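Ileal Bile Acid-Binding Protein (Danio rerio, PDB 3ELZ) probably binds and carries bile acids and fatty acids in the cytoplasm, holding several cholic acid molecules. Local coordinates at residues D49-T54 with F67-E72; K111-S116 with V126-S131. All coordinates share one frame; numbering follows the deposited sequence.

Contact 1: D49-T54 with F67-E72. With CHD (cholic acid), chain D.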
ATOM      1  N   ASP A  49       0.423 -18.382  -2.644  1.00 38.39           N
ATOM      2  CA  ASP A  49      -0.186 -17.358  -3.495  1.00 37.99           C
ATOM      3  C   ASP A  49      -1.239 -16.565  -2.718  1.00 37.59           C
ATOM      4  O   ASP A  49      -1.683 -15.504  -3.158  1.00 37.23           O
ATOM      5  CB  ASP A  49      -0.804 -17.984  -4.755  1.00 38.19           C
ATOM      6  CG  ASP A  49       0.190 -18.101  -5.925  1.00 38.65           C
ATOM      7  OD1 ASP A  49      -0.201 -18.666  -6.971  1.00 38.50           O
ATOM      8  OD2 ASP A  49       1.345 -17.627  -5.818  1.00 38.88           O
ATOM      9  N   ASP A  50      -1.621 -17.082  -1.556  1.00 37.28           N
ATOM     10  CA  ASP A  50      -2.594 -16.422  -0.705  1.00 37.01           C
ATOM     11  C   ASP A  50      -1.920 -15.434   0.241  1.00 36.21           C
ATOM     12  O   ASP A  50      -0.935 -15.765   0.907  1.00 35.91           O
ATOM     13  CB  ASP A  50      -3.421 -17.449   0.079  1.00 37.62           C
ATOM     14  CG  ASP A  50      -4.470 -16.795   0.972  1.00 39.60           C
ATOM     15  OD1 ASP A  50      -4.361 -16.928   2.212  1.00 42.23           O
ATOM     16  OD2 ASP A  50      -5.391 -16.127   0.440  1.00 42.39           O
ATOM     17  N   PHE A  51      -2.465 -14.221   0.283  1.00 35.43           N
ATOM     18  CA  PHE A  51      -1.999 -13.175   1.194  1.00 34.59           C
ATOM     19  C   PHE A  51      -3.136 -12.641   2.050  1.00 34.00           C
ATOM     20  O   PHE A  51      -4.240 -12.428   1.550  1.00 34.07           O
ATOM     21  CB  PHE A  51      -1.397 -12.004   0.411  1.00 34.17           C
ATOM     22  CG  PHE A  51      -0.043 -12.287  -0.171  1.00 33.99           C
ATOM     23  CD1 PHE A  51       0.085 -12.979  -1.377  1.00 33.30           C
ATOM     24  CD2 PHE A  51       1.111 -11.841   0.474  1.00 33.34           C
ATOM     25  CE1 PHE A  51       1.346 -13.235  -1.927  1.00 31.71           C
ATOM     26  CE2 PHE A  51       2.374 -12.096  -0.069  1.00 32.07           C
ATOM     27  CZ  PHE A  51       2.485 -12.794  -1.270  1.00 31.96           C
ATOM     28  N   THR A  52      -2.852 -12.434   3.332  1.00 33.52           N
ATOM     29  CA  THR A  52      -3.710 -11.655   4.221  1.00 33.29           C
ATOM     30  C   THR A  52      -2.906 -10.424   4.638  1.00 33.51           C
ATOM     31  O   THR A  52      -1.775 -10.541   5.109  1.00 33.69           O
ATOM     32  CB  THR A  52      -4.173 -12.461   5.450  1.00 33.38           C
ATOM     33  OG1 THR A  52      -4.612 -13.760   5.034  1.00 33.02           O
ATOM     34  CG2 THR A  52      -5.319 -11.744   6.168  1.00 32.04           C
ATOM     35  N   TRP A  53      -3.494  -9.246   4.446  1.00 33.45           N
ATOM     36  CA  TRP A  53      -2.750  -7.983   4.490  1.00 33.16           C
ATOM     37  C   TRP A  53      -3.524  -6.988   5.351  1.00 32.80           C
ATOM     38  O   TRP A  53      -4.579  -6.492   4.967  1.00 32.14           O
ATOM     39  CB  TRP A  53      -2.559  -7.455   3.065  1.00 32.96           C
ATOM     40  CG  TRP A  53      -1.410  -6.484   2.869  1.00 33.05           C
ATOM     41  CD1 TRP A  53      -1.369  -5.165   3.246  1.00 32.40           C
ATOM     42  CD2 TRP A  53      -0.162  -6.751   2.217  1.00 32.71           C
ATOM     43  NE1 TRP A  53      -0.169  -4.603   2.879  1.00 32.72           N
ATOM     44  CE2 TRP A  53       0.592  -5.551   2.245  1.00 33.05           C
ATOM     45  CE3 TRP A  53       0.399  -7.888   1.616  1.00 32.75           C
ATOM     46  CZ2 TRP A  53       1.880  -5.457   1.698  1.00 32.29           C
ATOM     47  CZ3 TRP A  53       1.679  -7.794   1.076  1.00 32.41           C
ATOM     48  CH2 TRP A  53       2.403  -6.583   1.116  1.00 32.34           C
ATOM     49  N   THR A  54      -2.983  -6.716   6.529  1.00 33.10           N
ATOM     50  CA  THR A  54      -3.716  -6.001   7.563  1.00 33.34           C
ATOM     51  C   THR A  54      -3.014  -4.697   7.909  1.00 33.43           C
ATOM     52  O   THR A  54      -1.794  -4.668   8.095  1.00 33.85           O
ATOM     53  CB  THR A  54      -3.935  -6.908   8.774  1.00 33.23           C
ATOM     54  OG1 THR A  54      -4.682  -8.048   8.345  1.00 33.46           O
ATOM     55  CG2 THR A  54      -4.718  -6.206   9.884  1.00 33.32           C
ATOM     56  N   PHE A  67      -6.241 -11.785  -0.680  1.00 33.56           N
ATOM     57  CA  PHE A  67      -6.137 -12.021  -2.106  1.00 33.00           C
ATOM     58  C   PHE A  67      -5.212 -13.178  -2.453  1.00 32.73           C
ATOM     59  O   PHE A  67      -4.313 -13.546  -1.685  1.00 32.71           O
ATOM     60  CB  PHE A  67      -5.693 -10.733  -2.834  1.00 33.09           C
ATOM     61  CG  PHE A  67      -4.322 -10.247  -2.439  1.00 32.44           C
ATOM     62  CD1 PHE A  67      -4.159  -9.380  -1.356  1.00 32.35           C
ATOM     63  CD2 PHE A  67      -3.197 -10.654  -3.143  1.00 31.88           C
ATOM     64  CE1 PHE A  67      -2.885  -8.935  -0.982  1.00 32.26           C
ATOM     65  CE2 PHE A  67      -1.921 -10.206  -2.778  1.00 32.35           C
ATOM     66  CZ  PHE A  67      -1.771  -9.343  -1.699  1.00 31.13           C
ATOM     67  N   ILE A  68      -5.466 -13.742  -3.628  1.00 32.69           N
ATOM     68  CA  ILE A  68      -4.648 -14.778  -4.232  1.00 32.24           C
ATOM     69  C   ILE A  68      -4.072 -14.145  -5.486  1.00 32.04           C
ATOM     70  O   ILE A  68      -4.787 -13.483  -6.243  1.00 32.31           O
ATOM     71  CB  ILE A  68      -5.481 -16.058  -4.566  1.00 32.37           C
ATOM     72  CG1 ILE A  68      -5.926 -16.771  -3.287  1.00 32.77           C
ATOM     73  CG2 ILE A  68      -4.697 -17.054  -5.439  1.00 31.70           C
ATOM     74  CD1 ILE A  68      -7.146 -16.183  -2.638  1.00 32.82           C
ATOM     75  N   VAL A  69      -2.770 -14.316  -5.663  1.00 31.70           N
ATOM     76  CA  VAL A  69      -2.051 -13.846  -6.835  1.00 31.55           C
ATOM     77  C   VAL A  69      -2.696 -14.385  -8.108  1.00 31.04           C
ATOM     78  O   VAL A  69      -2.858 -15.590  -8.257  1.00 30.68           O
ATOM     79  CB  VAL A  69      -0.563 -14.299  -6.781  1.00 31.51           C
ATOM     80  CG1 VAL A  69       0.153 -14.001  -8.105  1.00 32.37           C
ATOM     81  CG2 VAL A  69       0.152 -13.634  -5.621  1.00 31.43           C
ATOM     82  N   GLY A  70      -3.072 -13.475  -9.006  1.00 30.72           N
ATOM     83  CA  GLY A  70      -3.523 -13.831 -10.347  1.00 30.34           C
ATOM     84  C   GLY A  70      -4.994 -14.162 -10.456  1.00 30.18           C
ATOM     85  O   GLY A  70      -5.473 -14.518 -11.521  1.00 30.19           O
ATOM     86  N   LYS A  71      -5.706 -14.053  -9.345  1.00 30.55           N
ATOM     87  CA  LYS A  71      -7.131 -14.354  -9.298  1.00 30.72           C
ATOM     88  C   LYS A  71      -7.877 -13.101  -8.874  1.00 30.91           C
ATOM     89  O   LYS A  71      -7.386 -12.344  -8.031  1.00 31.28           O
ATOM     90  CB  LYS A  71      -7.408 -15.497  -8.313  1.00 30.79           C
ATOM     91  CG  LYS A  71      -6.704 -16.822  -8.651  1.00 31.26           C
ATOM     92  CD  LYS A  71      -6.997 -17.283 -10.081  1.00 31.20           C
ATOM     93  CE  LYS A  71      -6.122 -18.467 -10.492  1.00 31.22           C
ATOM     94  NZ  LYS A  71      -6.090 -18.636 -11.975  1.00 30.26           N
ATOM     95  N   GLU A  72      -9.044 -12.867  -9.471  1.00 30.85           N
ATOM     96  CA  GLU A  72      -9.900 -11.752  -9.065  1.00 30.97           C
ATOM     97  C   GLU A  72     -10.231 -11.841  -7.581  1.00 31.20           C
ATOM     98  O   GLU A  72     -10.755 -12.862  -7.111  1.00 31.00           O
ATOM     99  CB  GLU A  72     -11.185 -11.724  -9.890  1.00 31.03           C
ATOM    100  CG  GLU A  72     -12.189 -10.664  -9.456  1.00 30.99           C
ATOM    101  CD  GLU A  72     -13.442 -10.669 -10.315  1.00 30.93           C
ATOM    102  OE1 GLU A  72     -14.075 -11.737 -10.436  1.00 31.07           O
ATOM    103  OE2 GLU A  72     -13.789  -9.607 -10.876  1.00 30.37           O
TER
HETATM  104  C1  CHD D 150      -2.383  -5.242  -4.179  1.00 34.39           C
HETATM  105  C2  CHD D 150      -1.049  -4.580  -4.569  1.00 34.82           C
HETATM  106  C3  CHD D 150       0.083  -5.018  -3.644  1.00 34.64           C
HETATM  107  O3  CHD D 150       1.234  -4.248  -3.984  1.00 34.01           O
HETATM  108  C4  CHD D 150      -0.262  -4.815  -2.153  1.00 35.02           C
HETATM  109  C5  CHD D 150      -1.668  -5.366  -1.769  1.00 35.98           C
HETATM  110  C6  CHD D 150      -1.970  -5.035  -0.286  1.00 35.55           C
HETATM  111  C7  CHD D 150      -2.521  -3.611  -0.039  1.00 36.56           C
HETATM  112  O7  CHD D 150      -1.446  -2.671   0.013  1.00 37.29           O
HETATM  113  C8  CHD D 150      -3.590  -3.162  -1.066  1.00 36.15           C
HETATM  114  C9  CHD D 150      -3.167  -3.458  -2.535  1.00 35.74           C
HETATM  115  C10 CHD D 150      -2.829  -4.957  -2.744  1.00 35.48           C
HETATM  116  C11 CHD D 150      -4.171  -2.911  -3.604  1.00 35.59           C
HETATM  117  C12 CHD D 150      -4.557  -1.440  -3.365  1.00 35.38           C
HETATM  118  O12 CHD D 150      -3.452  -0.590  -3.680  1.00 37.54           O
HETATM  119  C13 CHD D 150      -5.027  -1.197  -1.917  1.00 36.70           C
HETATM  120  C14 CHD D 150      -3.915  -1.673  -0.939  1.00 36.36           C
HETATM  121  C15 CHD D 150      -4.436  -1.196   0.423  1.00 37.68           C
HETATM  122  C16 CHD D 150      -5.007   0.194   0.085  1.00 36.51           C
HETATM  123  C17 CHD D 150      -4.997   0.284  -1.480  1.00 36.85           C
HETATM  124  C18 CHD D 150      -6.410  -1.869  -1.682  1.00 36.17           C
HETATM  125  C19 CHD D 150      -4.086  -5.823  -2.461  1.00 35.42           C
HETATM  126  C20 CHD D 150      -6.112   1.216  -2.024  1.00 39.07           C
HETATM  127  C21 CHD D 150      -6.288   1.290  -3.557  1.00 38.30           C
HETATM  128  C22 CHD D 150      -5.894   2.614  -1.480  1.00 40.24           C
HETATM  129  C23 CHD D 150      -7.196   2.955  -0.761  1.00 44.40           C
HETATM  130  O25 CHD D 150      -6.935   4.731   0.692  1.00 45.03           O
HETATM  131  C24 CHD D 150      -6.898   3.490   0.619  1.00 44.98           C
HETATM  132  O26 CHD D 150      -6.649   2.664   1.546  1.00 43.47           O
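Phe67 lays one ring face over CB of Phe51, which stands 3.7 Å from the ring centroid in a CH-pi contact, while its edge meets CE3 of Trp53. The two phenylalanine planes lie only 8° apart, yet they are slid so far, centroids 5.2 Å apart, that the rings barely overlap. A chi1 of 63°, placing CG between the backbone N and carbonyl carbon, brings the Phe67 ring across to Phe51. Cholic acid (chain D) puts C6 over a face of the Trp53 indole, 3.5 Å from CG, and its methyl C19 beside CE1 of Phe67. CG2 of Val69 reaches CE1 of Phe51 at 3.9 Å. The backbones form the open end of the hairpin of strands 50-57 and 61-68: Phe51 and Phe67 are a hydrogen-bonded antiparallel pair, Phe51 N to Phe67 O 2.8 Å and Phe67 N back to Phe51 O, and Val69 N bonds to Asp49 O from within the type II turn Ile68 to Lys71. Asp50 and Ile68 occupy the other face, where Lys66 makes a salt bridge to the Asp50 carboxylate. Trp53 and Phe67 thus offer the steroid carbon surface inside, while its hydrogen bonds come from elsewhere, Tyr101 among them, and charge lies outside.

Contact 2: K111-S116 with V126-S131. With CHD (cholic acid), chain E.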
ATOM      1  N   LYS A 111      13.622  -4.508   3.883  1.00 34.66           N
ATOM      2  CA  LYS A 111      12.536  -3.574   4.186  1.00 34.25           C
ATOM      3  C   LYS A 111      11.336  -3.709   3.248  1.00 33.84           C
ATOM      4  O   LYS A 111      11.494  -4.057   2.078  1.00 33.52           O
ATOM      5  CB  LYS A 111      13.069  -2.139   4.159  1.00 34.46           C
ATOM      6  CG  LYS A 111      14.051  -1.851   5.298  1.00 34.78           C
ATOM      7  CD  LYS A 111      14.719  -0.497   5.173  1.00 35.56           C
ATOM      8  CE  LYS A 111      15.577  -0.227   6.408  1.00 37.09           C
ATOM      9  NZ  LYS A 111      16.356   1.039   6.310  1.00 37.66           N
ATOM     10  N   LEU A 112      10.141  -3.438   3.783  1.00 33.29           N
ATOM     11  CA  LEU A 112       8.917  -3.374   2.989  1.00 32.73           C
ATOM     12  C   LEU A 112       8.821  -2.034   2.247  1.00 32.66           C
ATOM     13  O   LEU A 112       8.703  -0.977   2.865  1.00 31.90           O
ATOM     14  CB  LEU A 112       7.682  -3.581   3.887  1.00 32.75           C
ATOM     15  CG  LEU A 112       6.316  -3.847   3.236  1.00 32.28           C
ATOM     16  CD1 LEU A 112       6.236  -5.264   2.659  1.00 32.11           C
ATOM     17  CD2 LEU A 112       5.188  -3.603   4.233  1.00 32.46           C
ATOM     18  N   VAL A 113       8.880  -2.095   0.916  1.00 33.11           N
ATOM     19  CA  VAL A 113       8.860  -0.902   0.061  1.00 33.05           C
ATOM     20  C   VAL A 113       7.572  -0.907  -0.776  1.00 33.28           C
ATOM     21  O   VAL A 113       7.342  -1.818  -1.577  1.00 33.02           O
ATOM     22  CB  VAL A 113      10.147  -0.812  -0.838  1.00 33.24           C
ATOM     23  CG1 VAL A 113      10.179   0.479  -1.659  1.00 33.44           C
ATOM     24  CG2 VAL A 113      11.415  -0.916   0.010  1.00 32.93           C
ATOM     25  N   GLU A 114       6.727   0.100  -0.536  1.00 33.03           N
ATOM     26  CA  GLU A 114       5.476   0.300  -1.236  1.00 33.34           C
ATOM     27  C   GLU A 114       5.589   1.526  -2.154  1.00 32.96           C
ATOM     28  O   GLU A 114       5.672   2.662  -1.677  1.00 32.66           O
ATOM     29  CB  GLU A 114       4.332   0.516  -0.230  1.00 33.11           C
ATOM     30  CG  GLU A 114       4.029  -0.682   0.666  1.00 34.50           C
ATOM     31  CD  GLU A 114       3.180  -0.330   1.893  1.00 35.47           C
ATOM     32  OE1 GLU A 114       1.987  -0.713   1.931  1.00 39.59           O
ATOM     33  OE2 GLU A 114       3.698   0.322   2.822  1.00 35.97           O
ATOM     34  N   THR A 115       5.581   1.288  -3.463  1.00 32.46           N
ATOM     35  CA  THR A 115       5.643   2.364  -4.458  1.00 32.54           C
ATOM     36  C   THR A 115       4.292   2.504  -5.154  1.00 32.69           C
ATOM     37  O   THR A 115       3.847   1.583  -5.865  1.00 32.83           O
ATOM     38  CB  THR A 115       6.755   2.097  -5.500  1.00 32.28           C
ATOM     39  OG1 THR A 115       7.962   1.738  -4.818  1.00 32.92           O
ATOM     40  CG2 THR A 115       7.003   3.309  -6.396  1.00 31.34           C
ATOM     41  N   SER A 116       3.654   3.656  -4.940  1.00 32.46           N
ATOM     42  CA  SER A 116       2.383   3.995  -5.578  1.00 32.59           C
ATOM     43  C   SER A 116       2.554   5.073  -6.643  1.00 32.33           C
ATOM     44  O   SER A 116       3.253   6.053  -6.440  1.00 32.02           O
ATOM     45  CB  SER A 116       1.356   4.473  -4.546  1.00 32.36           C
ATOM     46  OG  SER A 116       1.118   3.472  -3.571  1.00 33.72           O
ATOM     47  N   VAL A 126       4.566  10.011  -7.641  1.00 29.99           N
ATOM     48  CA  VAL A 126       5.045   8.752  -7.062  1.00 29.62           C
ATOM     49  C   VAL A 126       5.276   8.928  -5.553  1.00 30.59           C
ATOM     50  O   VAL A 126       5.919   9.883  -5.125  1.00 30.50           O
ATOM     51  CB  VAL A 126       6.341   8.241  -7.774  1.00 29.38           C
ATOM     52  CG1 VAL A 126       6.831   6.918  -7.177  1.00 28.36           C
ATOM     53  CG2 VAL A 126       6.118   8.091  -9.284  1.00 27.23           C
ATOM     54  N   LEU A 127       4.718   8.013  -4.764  1.00 31.35           N
ATOM     55  CA  LEU A 127       4.981   7.928  -3.335  1.00 32.40           C
ATOM     56  C   LEU A 127       5.732   6.623  -3.072  1.00 32.44           C
ATOM     57  O   LEU A 127       5.316   5.566  -3.547  1.00 32.18           O
ATOM     58  CB  LEU A 127       3.661   7.938  -2.536  1.00 32.82           C
ATOM     59  CG  LEU A 127       3.680   8.353  -1.051  1.00 34.29           C
ATOM     60  CD1 LEU A 127       2.307   8.803  -0.584  1.00 36.49           C
ATOM     61  CD2 LEU A 127       4.179   7.239  -0.143  1.00 36.33           C
ATOM     62  N   VAL A 128       6.839   6.709  -2.332  1.00 32.72           N
ATOM     63  CA  VAL A 128       7.560   5.527  -1.860  1.00 32.53           C
ATOM     64  C   VAL A 128       7.499   5.466  -0.342  1.00 32.79           C
ATOM     65  O   VAL A 128       8.042   6.325   0.361  1.00 33.10           O
ATOM     66  CB  VAL A 128       9.046   5.489  -2.332  1.00 32.81           C
ATOM     67  CG1 VAL A 128       9.758   4.239  -1.786  1.00 32.88           C
ATOM     68  CG2 VAL A 128       9.141   5.516  -3.835  1.00 31.85           C
ATOM     69  N   ARG A 129       6.828   4.439   0.160  1.00 32.75           N
ATOM     70  CA  ARG A 129       6.666   4.246   1.584  1.00 32.89           C
ATOM     71  C   ARG A 129       7.555   3.076   2.009  1.00 32.52           C
ATOM     72  O   ARG A 129       7.485   1.990   1.436  1.00 32.67           O
ATOM     73  CB  ARG A 129       5.192   3.987   1.890  1.00 33.28           C
ATOM     74  CG  ARG A 129       4.837   3.965   3.354  1.00 35.28           C
ATOM     75  CD  ARG A 129       3.604   3.107   3.546  1.00 38.24           C
ATOM     76  NE  ARG A 129       2.413   3.869   3.868  1.00 39.54           N
ATOM     77  CZ  ARG A 129       1.172   3.426   3.701  1.00 39.91           C
ATOM     78  NH1 ARG A 129       0.945   2.219   3.190  1.00 37.56           N
ATOM     79  NH2 ARG A 129       0.154   4.202   4.053  1.00 40.62           N
ATOM     80  N   THR A 130       8.432   3.313   2.975  1.00 32.48           N
ATOM     81  CA  THR A 130       9.332   2.259   3.452  1.00 32.17           C
ATOM     82  C   THR A 130       8.998   1.881   4.898  1.00 32.42           C
ATOM     83  O   THR A 130       8.794   2.752   5.745  1.00 32.29           O
ATOM     84  CB  THR A 130      10.814   2.663   3.298  1.00 32.25           C
ATOM     85  OG1 THR A 130      11.032   3.206   1.983  1.00 31.29           O
ATOM     86  CG2 THR A 130      11.746   1.453   3.527  1.00 31.28           C
ATOM     87  N   SER A 131       8.924   0.577   5.161  1.00 32.51           N
ATOM     88  CA  SER A 131       8.567   0.073   6.487  1.00 32.89           C
ATOM     89  C   SER A 131       9.621  -0.893   7.003  1.00 32.88           C
ATOM     90  O   SER A 131      10.068  -1.780   6.276  1.00 33.07           O
ATOM     91  CB  SER A 131       7.199  -0.636   6.471  1.00 32.67           C
ATOM     92  OG  SER A 131       6.120   0.272   6.313  1.00 34.15           O
TER
HETATM   93  C1  CHD E 151      -2.826   8.645   0.772  1.00 35.98           C
HETATM   94  C2  CHD E 151      -1.356   8.211   0.843  1.00 36.14           C
HETATM   95  C3  CHD E 151      -1.232   6.717   0.526  1.00 36.70           C
HETATM   96  O3  CHD E 151       0.125   6.333   0.624  1.00 37.23           O
HETATM   97  C4  CHD E 151      -2.033   5.917   1.559  1.00 36.55           C
HETATM   98  C5  CHD E 151      -3.531   6.329   1.517  1.00 36.06           C
HETATM   99  C6  CHD E 151      -4.374   5.453   2.505  1.00 34.90           C
HETATM  100  C7  CHD E 151      -4.181   5.862   3.982  1.00 35.32           C
HETATM  101  O7  CHD E 151      -2.903   5.395   4.500  1.00 34.84           O
HETATM  102  C8  CHD E 151      -4.391   7.387   4.183  1.00 35.04           C
HETATM  103  C9  CHD E 151      -3.538   8.249   3.207  1.00 35.94           C
HETATM  104  C10 CHD E 151      -3.762   7.860   1.708  1.00 35.85           C
HETATM  105  C11 CHD E 151      -3.668   9.777   3.465  1.00 36.33           C
HETATM  106  C12 CHD E 151      -3.547  10.152   4.962  1.00 37.17           C
HETATM  107  O12 CHD E 151      -2.174  10.031   5.377  1.00 39.63           O
HETATM  108  C13 CHD E 151      -4.483   9.311   5.862  1.00 35.80           C
HETATM  109  C14 CHD E 151      -4.153   7.838   5.645  1.00 35.66           C
HETATM  110  C15 CHD E 151      -5.005   7.164   6.728  1.00 35.06           C
HETATM  111  C16 CHD E 151      -4.700   8.042   7.949  1.00 34.83           C
HETATM  112  C17 CHD E 151      -4.118   9.360   7.380  1.00 36.45           C
HETATM  113  C18 CHD E 151      -5.976   9.638   5.581  1.00 35.50           C
HETATM  114  C19 CHD E 151      -5.202   8.170   1.277  1.00 36.01           C
HETATM  115  C20 CHD E 151      -4.607  10.586   8.195  1.00 37.06           C
HETATM  116  C21 CHD E 151      -4.226  11.943   7.566  1.00 37.13           C
HETATM  117  C22 CHD E 151      -4.071  10.505   9.628  1.00 38.06           C
HETATM  118  C23 CHD E 151      -5.083  11.058  10.622  1.00 39.69           C
HETATM  119  O25 CHD E 151      -5.393  11.293  12.964  1.00 41.84           O
HETATM  120  C24 CHD E 151      -4.555  11.059  12.061  1.00 41.53           C
HETATM  121  O26 CHD E 151      -3.335  10.825  12.229  1.00 42.62           O
HETATM  122  O   HOH W   1       6.019   0.246   3.606  1.00 23.81           O
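Glu114 and Arg129 face each other as a hydrogen-bonded pair in the antiparallel hairpin of strands 111-119 and 124-133, part of the beta-barrel of the fatty-acid binding protein family. Glu114 N to Arg129 O and Arg129 N to Glu114 O are both 2.8 Å and almost straight. Their side chains run side by side into the buried interior. The carboxylate comes to the guanidinium edge, the planes 42° apart, and the salt bridge is long, Glu114 OE1 to Arg129 NH1 3.4 Å. A bend at chi3 (-108°) turns the guanidinium toward cholic acid (chain E), whose O7 takes a weak bond from NH2 and whose O3 lies over one face. A leucine in place of Arg129 would probably leave the Glu114 carboxylate without its cationic mate and O7 of the steroid without this donor. Whereas backbone and charge bind this inner pair, the more exposed outer face is held by side-chain carbon contacts: Val113 CG1 meets Val128 CG1 at 3.8 Å, and Thr115 CG2 touches Val126 CG1. Lys111 crosses Thr130 obliquely, CB and CD both near its CG2, and carries NZ away to a salt bridge with Glu13. On the inner face, a water is hydrogen-bonded to Leu112 O at 3.0 Å and to Ser131 OG at 2.7 Å.

Both contacts are antiparallel hairpins of one barrel sheet, but they share no strand. Contact 1 lies at the sheet's outermost strand, 61-68, and only two paired positions remain before that strand gives way to a turn; contact 2 lies mid-sheet, nearer the centre of the chain, and is paired at five successive positions. Their centres are 19 Å apart and they do not touch. Each turns an inner face to a different cholic acid molecule, contact 1 with aromatic rings, contact 2 with the Arg129 guanidinium, salt-bridged to Glu114, and with Leu127. Both outer faces have a lysine-carboxylate salt bridge, but in contact 2 it sits at the end of a face otherwise of valines and threonines.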